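Local coordinates for CCHC-type domain-containing protein (PDB 7C45), which probably works as a 3'-5' RNA exonuclease that trims guide RNA, and holds a bound oligouridine RNA here, at residues 23-28 with 71-76; 105-110 with 116-121; 125-130 with 201-206. All blocks are in the same frame, centred on the assembly; numbering follows the deposited sequence.

Contact 1 of 3, residues 23-28 with 71-76; sequences EKLKEA and FLFDVL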
loop_
_atom_site.group_PDB
_atom_site.type_symbol
_atom_site.label_atom_id
_atom_site.label_comp_id
_atom_site.label_asym_id
_atom_site.label_seq_id
_atom_site.Cartn_x
_atom_site.Cartn_y
_atom_site.Cartn_z
ATOM N N GLU A 23 1.530 8.085 -27.647
ATOM C CA GLU A 23 2.799 7.410 -27.914
ATOM C C GLU A 23 3.437 6.920 -26.616
ATOM O O GLU A 23 3.880 5.766 -26.516
ATOM C CB GLU A 23 3.756 8.333 -28.664
ATOM C CG GLU A 23 3.457 8.447 -30.149
ATOM C CD GLU A 23 3.479 7.098 -30.855
ATOM O OE1 GLU A 23 4.392 6.294 -30.574
ATOM O OE2 GLU A 23 2.579 6.836 -31.682
ATOM N N LYS A 24 3.481 7.782 -25.600
ATOM C CA LYS A 24 4.081 7.364 -24.338
ATOM C C LYS A 24 3.300 6.219 -23.704
ATOM O O LYS A 24 3.877 5.333 -23.056
ATOM C CB LYS A 24 4.168 8.559 -23.394
ATOM C CG LYS A 24 5.274 9.568 -23.777
ATOM C CD LYS A 24 5.044 10.860 -23.020
ATOM C CE LYS A 24 5.701 12.079 -23.639
ATOM N NZ LYS A 24 5.633 13.222 -22.687
ATOM N N LEU A 25 1.978 6.229 -23.866
ATOM C CA LEU A 25 1.130 5.196 -23.289
ATOM C C LEU A 25 1.392 3.828 -23.905
ATOM O O LEU A 25 1.402 2.815 -23.201
ATOM C CB LEU A 25 -0.331 5.586 -23.469
ATOM C CG LEU A 25 -1.410 4.574 -23.066
ATOM C CD1 LEU A 25 -1.402 4.306 -21.547
ATOM C CD2 LEU A 25 -2.770 5.082 -23.509
ATOM N N LYS A 26 1.560 3.769 -25.228
ATOM C CA LYS A 26 1.829 2.486 -25.871
ATOM C C LYS A 26 3.104 1.867 -25.332
ATOM O O LYS A 26 3.148 0.667 -25.045
ATOM C CB LYS A 26 1.944 2.665 -27.383
ATOM C CG LYS A 26 0.847 3.487 -27.987
ATOM C CD LYS A 26 -0.417 2.697 -28.113
ATOM C CE LYS A 26 -0.407 1.977 -29.437
ATOM N NZ LYS A 26 -1.467 0.936 -29.566
ATOM N N GLU A 27 4.145 2.679 -25.189
ATOM C CA GLU A 27 5.420 2.188 -24.689
ATOM C C GLU A 27 5.283 1.689 -23.258
ATOM O O GLU A 27 5.843 0.650 -22.903
ATOM C CB GLU A 27 6.457 3.302 -24.773
ATOM C CG GLU A 27 7.847 2.927 -24.349
ATOM N N ALA A 28 4.552 2.430 -22.425
ATOM C CA ALA A 28 4.422 2.040 -21.024
ATOM C C ALA A 28 3.649 0.736 -20.893
ATOM O O ALA A 28 4.011 -0.127 -20.091
ATOM C CB ALA A 28 3.725 3.150 -20.229
ATOM N N PHE A 71 5.981 4.781 -13.785
ATOM C CA PHE A 71 5.138 5.423 -14.792
ATOM C C PHE A 71 4.089 6.252 -14.071
ATOM O O PHE A 71 3.417 5.742 -13.176
ATOM C CB PHE A 71 4.459 4.397 -15.692
ATOM C CG PHE A 71 5.406 3.639 -16.609
ATOM C CD1 PHE A 71 6.161 4.309 -17.550
ATOM C CD2 PHE A 71 5.475 2.241 -16.547
ATOM C CE1 PHE A 71 6.999 3.612 -18.404
ATOM C CE2 PHE A 71 6.315 1.530 -17.386
ATOM C CZ PHE A 71 7.069 2.209 -18.323
ATOM N N LEU A 72 3.951 7.518 -14.448
ATOM C CA LEU A 72 2.876 8.356 -13.930
ATOM C C LEU A 72 1.884 8.545 -15.070
ATOM O O LEU A 72 2.111 9.358 -15.968
ATOM C CB LEU A 72 3.392 9.692 -13.418
ATOM C CG LEU A 72 4.477 9.605 -12.345
ATOM C CD1 LEU A 72 4.985 10.989 -12.041
ATOM C CD2 LEU A 72 3.901 8.944 -11.091
ATOM N N PHE A 73 0.801 7.789 -15.041
ATOM C CA PHE A 73 -0.179 7.867 -16.113
ATOM C C PHE A 73 -1.047 9.089 -15.878
ATOM O O PHE A 73 -1.763 9.157 -14.881
ATOM C CB PHE A 73 -1.036 6.612 -16.165
ATOM C CG PHE A 73 -0.299 5.400 -16.640
ATOM C CD1 PHE A 73 -0.082 5.203 -17.994
ATOM C CD2 PHE A 73 0.173 4.460 -15.741
ATOM C CE1 PHE A 73 0.591 4.090 -18.445
ATOM C CE2 PHE A 73 0.841 3.324 -16.189
ATOM C CZ PHE A 73 1.039 3.139 -17.543
ATOM N N ASP A 74 -0.979 10.057 -16.794
ATOM C CA ASP A 74 -1.803 11.256 -16.676
ATOM C C ASP A 74 -3.164 10.938 -17.296
ATOM O O ASP A 74 -3.442 11.215 -18.466
ATOM C CB ASP A 74 -1.118 12.446 -17.334
ATOM C CG ASP A 74 -1.881 13.740 -17.133
ATOM O OD1 ASP A 74 -3.039 13.686 -16.704
ATOM O OD2 ASP A 74 -1.327 14.812 -17.426
ATOM N N VAL A 75 -4.023 10.309 -16.486
ATOM C CA VAL A 75 -5.354 9.930 -16.960
ATOM C C VAL A 75 -6.185 11.175 -17.291
ATOM O O VAL A 75 -6.974 11.169 -18.240
ATOM C CB VAL A 75 -6.028 9.020 -15.899
ATOM C CG1 VAL A 75 -7.477 8.684 -16.280
ATOM C CG2 VAL A 75 -5.236 7.740 -15.729
ATOM N N LEU A 76 -6.023 12.256 -16.531
ATOM C CA LEU A 76 -6.778 13.481 -16.820
ATOM C C LEU A 76 -6.473 13.978 -18.228
ATOM O O LEU A 76 -7.385 14.313 -18.992
ATOM C CB LEU A 76 -6.454 14.561 -15.787
ATOM C CG LEU A 76 -7.182 15.896 -15.870
ATOM C CD1 LEU A 76 -8.665 15.680 -15.608
ATOM C CD2 LEU A 76 -6.553 16.929 -14.922
#

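Contact 2 of 3, residues 105-110 with 116-121; sequences RDVEAL and VKPEGV. With nucleotides of chain B.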
loop_
_atom_site.group_PDB
_atom_site.type_symbol
_atom_site.label_atom_id
_atom_site.label_comp_id
_atom_site.label_asym_id
_atom_site.label_seq_id
_atom_site.Cartn_x
_atom_site.Cartn_y
_atom_site.Cartn_z
ATOM N N ARG A 105 -10.338 2.144 -1.821
ATOM C CA ARG A 105 -10.747 3.320 -2.590
ATOM C C ARG A 105 -10.245 3.250 -4.032
ATOM O O ARG A 105 -10.938 3.691 -4.960
ATOM C CB ARG A 105 -10.223 4.590 -1.915
ATOM C CG ARG A 105 -11.243 5.455 -1.256
ATOM C CD ARG A 105 -12.025 4.680 -0.251
ATOM N NE ARG A 105 -13.371 4.354 -0.721
ATOM C CZ ARG A 105 -14.207 3.617 -0.006
ATOM N NH1 ARG A 105 -15.421 3.327 -0.457
ATOM N NH2 ARG A 105 -13.813 3.173 1.184
ATOM N N ASP A 106 -9.036 2.728 -4.236
ATOM C CA ASP A 106 -8.470 2.630 -5.583
ATOM C C ASP A 106 -9.333 1.762 -6.473
ATOM O O ASP A 106 -9.653 2.133 -7.610
ATOM C CB ASP A 106 -7.059 2.044 -5.531
ATOM C CG ASP A 106 -6.053 3.001 -4.933
ATOM O OD1 ASP A 106 -6.396 4.177 -4.734
ATOM O OD2 ASP A 106 -4.913 2.564 -4.697
ATOM N N VAL A 107 -9.711 0.590 -5.962
ATOM C CA VAL A 107 -10.473 -0.368 -6.740
ATOM C C VAL A 107 -11.872 0.166 -7.005
ATOM O O VAL A 107 -12.423 0.002 -8.109
ATOM C CB VAL A 107 -10.466 -1.709 -5.984
ATOM C CG1 VAL A 107 -11.683 -2.528 -6.267
ATOM C CG2 VAL A 107 -9.157 -2.441 -6.289
ATOM N N GLU A 108 -12.444 0.871 -6.018
ATOM C CA GLU A 108 -13.718 1.528 -6.228
ATOM C C GLU A 108 -13.622 2.539 -7.357
ATOM O O GLU A 108 -14.513 2.607 -8.197
ATOM C CB GLU A 108 -14.175 2.222 -4.951
ATOM C CG GLU A 108 -15.483 2.974 -5.107
ATOM C CD GLU A 108 -15.875 3.642 -3.822
ATOM O OE1 GLU A 108 -15.015 4.324 -3.246
ATOM O OE2 GLU A 108 -17.023 3.458 -3.370
ATOM N N ALA A 109 -12.534 3.313 -7.394
ATOM C CA ALA A 109 -12.373 4.315 -8.449
ATOM C C ALA A 109 -12.098 3.664 -9.792
ATOM O O ALA A 109 -12.589 4.139 -10.825
ATOM C CB ALA A 109 -11.260 5.303 -8.095
ATOM N N LEU A 110 -11.302 2.591 -9.809
ATOM C CA LEU A 110 -11.074 1.888 -11.067
ATOM C C LEU A 110 -12.389 1.380 -11.642
ATOM O O LEU A 110 -12.625 1.483 -12.845
ATOM C CB LEU A 110 -10.096 0.726 -10.875
ATOM C CG LEU A 110 -8.651 1.141 -10.588
ATOM C CD1 LEU A 110 -7.789 -0.099 -10.346
ATOM C CD2 LEU A 110 -8.078 1.969 -11.731
ATOM N N VAL A 116 -13.105 -0.865 -14.857
ATOM C CA VAL A 116 -12.123 -1.935 -14.821
ATOM C C VAL A 116 -12.126 -2.544 -13.426
ATOM O O VAL A 116 -12.216 -1.830 -12.426
ATOM C CB VAL A 116 -10.724 -1.420 -15.215
ATOM C CG1 VAL A 116 -10.706 -0.981 -16.678
ATOM C CG2 VAL A 116 -10.332 -0.264 -14.355
ATOM N N LYS A 117 -12.056 -3.865 -13.377
ATOM C CA LYS A 117 -11.939 -4.628 -12.138
ATOM C C LYS A 117 -10.651 -5.441 -12.184
ATOM O O LYS A 117 -10.572 -6.422 -12.952
ATOM C CB LYS A 117 -13.154 -5.534 -11.974
ATOM C CG LYS A 117 -13.106 -6.437 -10.743
ATOM C CD LYS A 117 -14.379 -7.238 -10.633
ATOM C CE LYS A 117 -14.340 -8.140 -9.420
ATOM N NZ LYS A 117 -15.607 -8.904 -9.240
ATOM N N PRO A 118 -9.628 -5.085 -11.407
ATOM C CA PRO A 118 -8.356 -5.802 -11.489
ATOM C C PRO A 118 -8.471 -7.221 -10.967
ATOM O O PRO A 118 -9.317 -7.543 -10.132
ATOM C CB PRO A 118 -7.425 -4.963 -10.603
ATOM C CG PRO A 118 -8.325 -4.381 -9.584
ATOM C CD PRO A 118 -9.649 -4.129 -10.279
ATOM N N GLU A 119 -7.603 -8.090 -11.462
ATOM C CA GLU A 119 -7.569 -9.468 -10.995
ATOM C C GLU A 119 -6.131 -9.864 -10.742
ATOM O O GLU A 119 -5.239 -9.392 -11.441
ATOM C CB GLU A 119 -8.224 -10.402 -11.995
ATOM C CG GLU A 119 -9.626 -9.958 -12.347
ATOM C CD GLU A 119 -10.262 -10.799 -13.425
ATOM O OE1 GLU A 119 -11.183 -10.289 -14.092
ATOM O OE2 GLU A 119 -9.851 -11.965 -13.585
ATOM N N GLY A 120 -5.911 -10.697 -9.719
ATOM C CA GLY A 120 -4.566 -11.012 -9.275
ATOM C C GLY A 120 -4.005 -9.913 -8.399
ATOM O O GLY A 120 -2.933 -9.381 -8.666
ATOM N N VAL A 121 -4.729 -9.534 -7.357
ATOM C CA VAL A 121 -4.400 -8.355 -6.564
ATOM C C VAL A 121 -3.851 -8.817 -5.217
ATOM O O VAL A 121 -4.311 -9.815 -4.659
ATOM C CB VAL A 121 -5.633 -7.443 -6.374
ATOM C CG1 VAL A 121 -5.305 -6.245 -5.481
ATOM C CG2 VAL A 121 -6.149 -6.896 -7.706
ATOM P P U B 9 -2.599 5.452 4.516
ATOM O OP1 U B 9 -1.277 4.912 4.112
ATOM O OP2 U B 9 -2.682 6.707 5.298
ATOM O "O5'" U B 9 -3.588 5.584 3.278
ATOM C "C5'" U B 9 -3.465 4.758 2.125
ATOM C "C4'" U B 9 -4.553 4.994 1.091
ATOM O "O4'" U B 9 -5.871 4.933 1.681
ATOM C "C3'" U B 9 -4.552 6.323 0.354
ATOM O "O3'" U B 9 -3.576 6.384 -0.658
ATOM C "C2'" U B 9 -5.979 6.417 -0.168
ATOM O "O2'" U B 9 -6.171 5.616 -1.329
ATOM C "C1'" U B 9 -6.754 5.783 0.981
ATOM N N1 U B 9 -7.270 6.798 1.916
ATOM C C2 U B 9 -8.386 7.541 1.530
ATOM O O2 U B 9 -8.964 7.407 0.470
ATOM N N3 U B 9 -8.818 8.470 2.439
ATOM C C4 U B 9 -8.257 8.733 3.671
ATOM O O4 U B 9 -8.761 9.605 4.378
ATOM C C5 U B 9 -7.110 7.932 3.994
ATOM C C6 U B 9 -6.661 7.012 3.129
HETATM O O HOH W 1 -11.752 -1.993 -9.699
#

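Contact 3 of 3, residues 125-130 with 201-206; sequences QVFFTA and YLVGNK. With nucleotides of chain B.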
loop_
_atom_site.group_PDB
_atom_site.type_symbol
_atom_site.label_atom_id
_atom_site.label_comp_id
_atom_site.label_asym_id
_atom_site.label_seq_id
_atom_site.Cartn_x
_atom_site.Cartn_y
_atom_site.Cartn_z
ATOM N N GLN A 125 -0.874 -3.611 2.629
ATOM C CA GLN A 125 -1.345 -3.163 3.938
ATOM C C GLN A 125 -2.092 -4.278 4.639
ATOM O O GLN A 125 -1.862 -4.547 5.827
ATOM C CB GLN A 125 -2.255 -1.942 3.801
ATOM C CG GLN A 125 -2.626 -1.312 5.134
ATOM C CD GLN A 125 -3.699 -0.244 4.997
ATOM O OE1 GLN A 125 -4.778 -0.506 4.491
ATOM N NE2 GLN A 125 -3.384 0.976 5.421
ATOM N N VAL A 126 -2.991 -4.945 3.907
ATOM C CA VAL A 126 -3.707 -6.106 4.438
ATOM C C VAL A 126 -2.722 -7.204 4.849
ATOM O O VAL A 126 -2.884 -7.834 5.905
ATOM C CB VAL A 126 -4.740 -6.615 3.418
ATOM C CG1 VAL A 126 -5.401 -7.882 3.896
ATOM C CG2 VAL A 126 -5.814 -5.544 3.186
ATOM N N PHE A 127 -1.699 -7.455 4.017
ATOM C CA PHE A 127 -0.651 -8.422 4.365
ATOM C C PHE A 127 -0.063 -8.102 5.736
ATOM O O PHE A 127 0.017 -8.971 6.619
ATOM C CB PHE A 127 0.445 -8.426 3.289
ATOM C CG PHE A 127 1.124 -9.779 3.084
ATOM C CD1 PHE A 127 1.493 -10.554 4.158
ATOM C CD2 PHE A 127 1.354 -10.260 1.810
ATOM C CE1 PHE A 127 2.126 -11.797 3.976
ATOM C CE2 PHE A 127 1.962 -11.508 1.598
ATOM C CZ PHE A 127 2.343 -12.274 2.694
ATOM N N PHE A 128 0.321 -6.847 5.945
ATOM C CA PHE A 128 0.912 -6.471 7.225
ATOM C C PHE A 128 -0.087 -6.642 8.358
ATOM O O PHE A 128 0.261 -7.154 9.427
ATOM C CB PHE A 128 1.430 -5.039 7.183
ATOM C CG PHE A 128 2.222 -4.643 8.410
ATOM C CD1 PHE A 128 3.546 -5.031 8.543
ATOM C CD2 PHE A 128 1.641 -3.905 9.419
ATOM C CE1 PHE A 128 4.274 -4.675 9.664
ATOM C CE2 PHE A 128 2.369 -3.537 10.541
ATOM C CZ PHE A 128 3.681 -3.916 10.660
ATOM N N THR A 129 -1.343 -6.234 8.143
ATOM C CA THR A 129 -2.353 -6.455 9.175
ATOM C C THR A 129 -2.533 -7.940 9.470
ATOM O O THR A 129 -2.640 -8.330 10.634
ATOM C CB THR A 129 -3.679 -5.812 8.765
ATOM O OG1 THR A 129 -3.481 -4.405 8.688
ATOM C CG2 THR A 129 -4.759 -6.108 9.804
ATOM N N ALA A 130 -2.535 -8.791 8.432
ATOM C CA ALA A 130 -2.758 -10.221 8.640
ATOM C C ALA A 130 -1.665 -10.820 9.509
ATOM O O ALA A 130 -1.926 -11.719 10.319
ATOM C CB ALA A 130 -2.818 -10.948 7.292
ATOM N N TYR A 201 10.055 -7.865 0.781
ATOM C CA TYR A 201 10.156 -8.333 2.146
ATOM C C TYR A 201 9.014 -9.257 2.526
ATOM O O TYR A 201 9.209 -10.167 3.331
ATOM C CB TYR A 201 10.171 -7.150 3.108
ATOM C CG TYR A 201 11.424 -6.313 3.068
ATOM C CD1 TYR A 201 11.570 -5.279 2.141
ATOM C CD2 TYR A 201 12.453 -6.544 3.958
ATOM C CE1 TYR A 201 12.701 -4.512 2.114
ATOM C CE2 TYR A 201 13.585 -5.784 3.934
ATOM C CZ TYR A 201 13.704 -4.767 3.025
ATOM O OH TYR A 201 14.839 -4.014 3.020
ATOM N N LEU A 202 7.822 -9.030 1.970
ATOM C CA LEU A 202 6.619 -9.702 2.433
ATOM C C LEU A 202 6.235 -10.903 1.588
ATOM O O LEU A 202 5.630 -11.840 2.111
ATOM C CB LEU A 202 5.452 -8.705 2.469
ATOM C CG LEU A 202 5.555 -7.615 3.548
ATOM C CD1 LEU A 202 4.483 -6.514 3.399
ATOM C CD2 LEU A 202 5.498 -8.235 4.953
ATOM N N VAL A 203 6.579 -10.898 0.304
ATOM C CA VAL A 203 6.142 -11.907 -0.649
ATOM C C VAL A 203 7.294 -12.864 -0.903
ATOM O O VAL A 203 8.437 -12.434 -1.113
ATOM C CB VAL A 203 5.667 -11.252 -1.958
ATOM C CG1 VAL A 203 5.067 -12.281 -2.894
ATOM C CG2 VAL A 203 4.679 -10.169 -1.651
ATOM N N GLY A 204 6.997 -14.161 -0.883
ATOM C CA GLY A 204 8.022 -15.157 -1.113
ATOM C C GLY A 204 9.097 -15.188 -0.059
ATOM O O GLY A 204 10.184 -15.710 -0.308
ATOM N N ASN A 205 8.833 -14.620 1.115
ATOM C CA ASN A 205 9.768 -14.670 2.231
ATOM C C ASN A 205 9.385 -15.865 3.087
ATOM O O ASN A 205 8.354 -15.845 3.765
ATOM C CB ASN A 205 9.742 -13.378 3.041
ATOM C CG ASN A 205 10.773 -13.366 4.155
ATOM O OD1 ASN A 205 11.220 -14.412 4.617
ATOM N ND2 ASN A 205 11.139 -12.179 4.607
ATOM N N LYS A 206 10.225 -16.900 3.055
ATOM C CA LYS A 206 9.920 -18.131 3.772
ATOM C C LYS A 206 9.593 -17.873 5.239
ATOM O O LYS A 206 8.763 -18.584 5.818
ATOM C CB LYS A 206 11.089 -19.113 3.636
ATOM P P U B 8 -4.088 6.449 9.993
ATOM O OP1 U B 8 -5.241 7.254 10.454
ATOM O OP2 U B 8 -3.354 5.641 10.998
ATOM O "O5'" U B 8 -4.621 5.574 8.787
ATOM C "C5'" U B 8 -4.091 4.290 8.525
ATOM C "C4'" U B 8 -4.707 3.715 7.285
ATOM O "O4'" U B 8 -6.140 3.614 7.457
ATOM C "C3'" U B 8 -4.544 4.522 6.009
ATOM O "O3'" U B 8 -3.282 4.307 5.412
ATOM C "C2'" U B 8 -5.707 4.029 5.162
ATOM O "O2'" U B 8 -5.417 2.749 4.602
ATOM C "C1'" U B 8 -6.785 3.835 6.229
ATOM N N1 U B 8 -7.653 5.025 6.405
ATOM C C2 U B 8 -8.683 5.191 5.518
ATOM O O2 U B 8 -8.859 4.435 4.585
ATOM N N3 U B 8 -9.471 6.300 5.754
ATOM C C4 U B 8 -9.309 7.185 6.808
ATOM O O4 U B 8 -10.081 8.140 6.934
ATOM C C5 U B 8 -8.225 6.911 7.698
ATOM C C6 U B 8 -7.448 5.851 7.472
#

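Contact 1 of 3, residues 23-28 with 71-76
Ala28 presses its methyl group between two phenylalanines of the strand, and the closely packed part of this contact is built round it. CB of Ala28 stands over the centre of one face of the Phe71 ring, 3.7 Å from its centroid and only 10° off the ring normal, a clear CH-pi contact. The same CB lies 3.7 Å from CE1 of Phe73, whose ring is met obliquely. Alanine suits this place because its short side chain lets the helix backbone come down onto the ring: CA of Ala28 is 3.8 Å from CZ of Phe71. One turn earlier, Leu25 reaches in with a single branch, its CD1 resting 3.7 Å from CE1 of Phe73. Because its CG is anti to the backbone N (chi1 174°), this branch can stretch across to the aromatic residue; the two side chains cross at about a right angle, and CD1 comes obliquely to the ring. Phe83 of helix 80-92 also makes an edge-to-face stack with Phe73, while Val19 of the neighbouring strand touches Leu25, Phe71 and Phe73.

The opposite character prevails on the outward side of 23-28. Glu23, Lys24 and Lys26 are exposed, as long charged side chains should be on a helix with one wet side, and Glu27 is exposed too; Lys24 reaches Asp20 in a salt bridge. Lys26 has been seen, with His22 and Asp86, to bind zinc in another structure of this protein, although that metal is absent here. No hydrogen bond crosses between the segments, so the join is wholly apolar. The short axes approach to 10.1 Å at 137°; helix 22-33 covering strand 70-74 is the helix-on-sheet layer of an RNase H-like exonuclease fold.

Contact 2 of 3, residues 105-110 with 116-121
The flat guanidinium group of Arg105 meets Glu108 at its edge, in plane, beside the apolar join of Val107 and Leu110 with Val116 and Pro118. Arg105 NE and NH1 both donate to Glu108 OE1, each at 3.0 Å, approaching from the same face of the carboxylate; this side-on salt bridge links residues three apart on one helix. Glu108 OE2 is further bound by Val232 N and Gln53 NE2, and Arg105 NH2 pairs with Glu235, so these buried charges are well supplied with partners.

The segments belong to a beta-alpha-beta crossover: helix 104-114 and its following loop lead from strand 97-100 to the adjacent parallel strand 121-123. Valine, leucine and proline suit the buried seam between helix and returning loop. Leu110 CB lies 3.6 Å from Val116 CG2, the branch set between the backbone N and the carbonyl carbon (chi1 of CG1 is -66°). Pro118, whose backbone N carries no hydrogen to donate, offers CG to Val107 CG2 at 3.9 Å.

On the RNA side, Arg105 CG packs 3.5 Å from O2 of U9 of chain B, so the aliphatic part of the arginine borders the base. Asp106, which binds manganese in another structure of this protein, also faces this nucleotide, consistent with the third acidic residue, in chain order, of a DEDD exonuclease.

Polar backbone atoms along the seam are satisfied too. Val116 N donates to Leu110 O at 3.1 Å. One turn back, a single water donates to Val107 O at 2.6 Å and to Val116 O at 2.8 Å.

Contact 3 of 3, residues 125-130 with 201-206
Two helices of the RNase H-like exonuclease domain, 124-136 and 182-202, meet where Phe127 packs against Leu202 and Val203 at the second helix's C-terminal end. Leu202 CB lies over one face of the Phe127 ring, 4.4 Å from CD2, while Val203 CG2 comes obliquely to CE2 at the same distance. The ring's far carbon, CZ, sits 3.4 Å from Leu202 O, so a backbone carbonyl as well as the side chains borders it. A large flat aromatic suits this position because it spans helix end and turn together; Val212 and Val215 of helix 212-226, with Leu122, also border it.

Facing away from that apolar join, Gln125 turns to the RNA. With CG anti to the backbone N (chi1 -172°) and the chain extended beyond it, the amide reaches the ribose of U8 of chain B, where NE2 donates to O2' at 2.8 Å and 159°. A second bond, to O3' of the same nucleotide, is weak at 3.3 Å. Glutamine suits the task because its amide holds both an acceptor and a donor: OE1 accepts from Arg141 NH1 while NE2 also donates to Ser142 O, which fixes how the amide is turned. The O2' it binds belongs to a hydroxyl that DNA lacks.

Beyond Leu202 the chain turns through Gly204, whose positive phi favours glycine. Asn205 then folds back on the helix end: its ND2 donates to Tyr201 O at 3.1 Å, in the carbonyl plane.

The three contacts follow one another along the exonuclease domain, and contacts 1 and 3, centres about 29 Å apart, lie on opposite sides of the chain's centre. Contact 2 stands between them in sequence, about 18 Å from contact 1 and about 20 Å from contact 3, centre to centre. The calcium site of Asp41, Glu43 and Asp191 is the common reference: the side chain of Val107 in contact 2 is about 11 Å from a calcium ion, that of Phe73 in contact 1 about 13 Å. Contacts 2 and 3 border successive nucleotides of chain B, U9 and U8, whereas contact 1 stays about 11 Å from the RNA at its nearest atom.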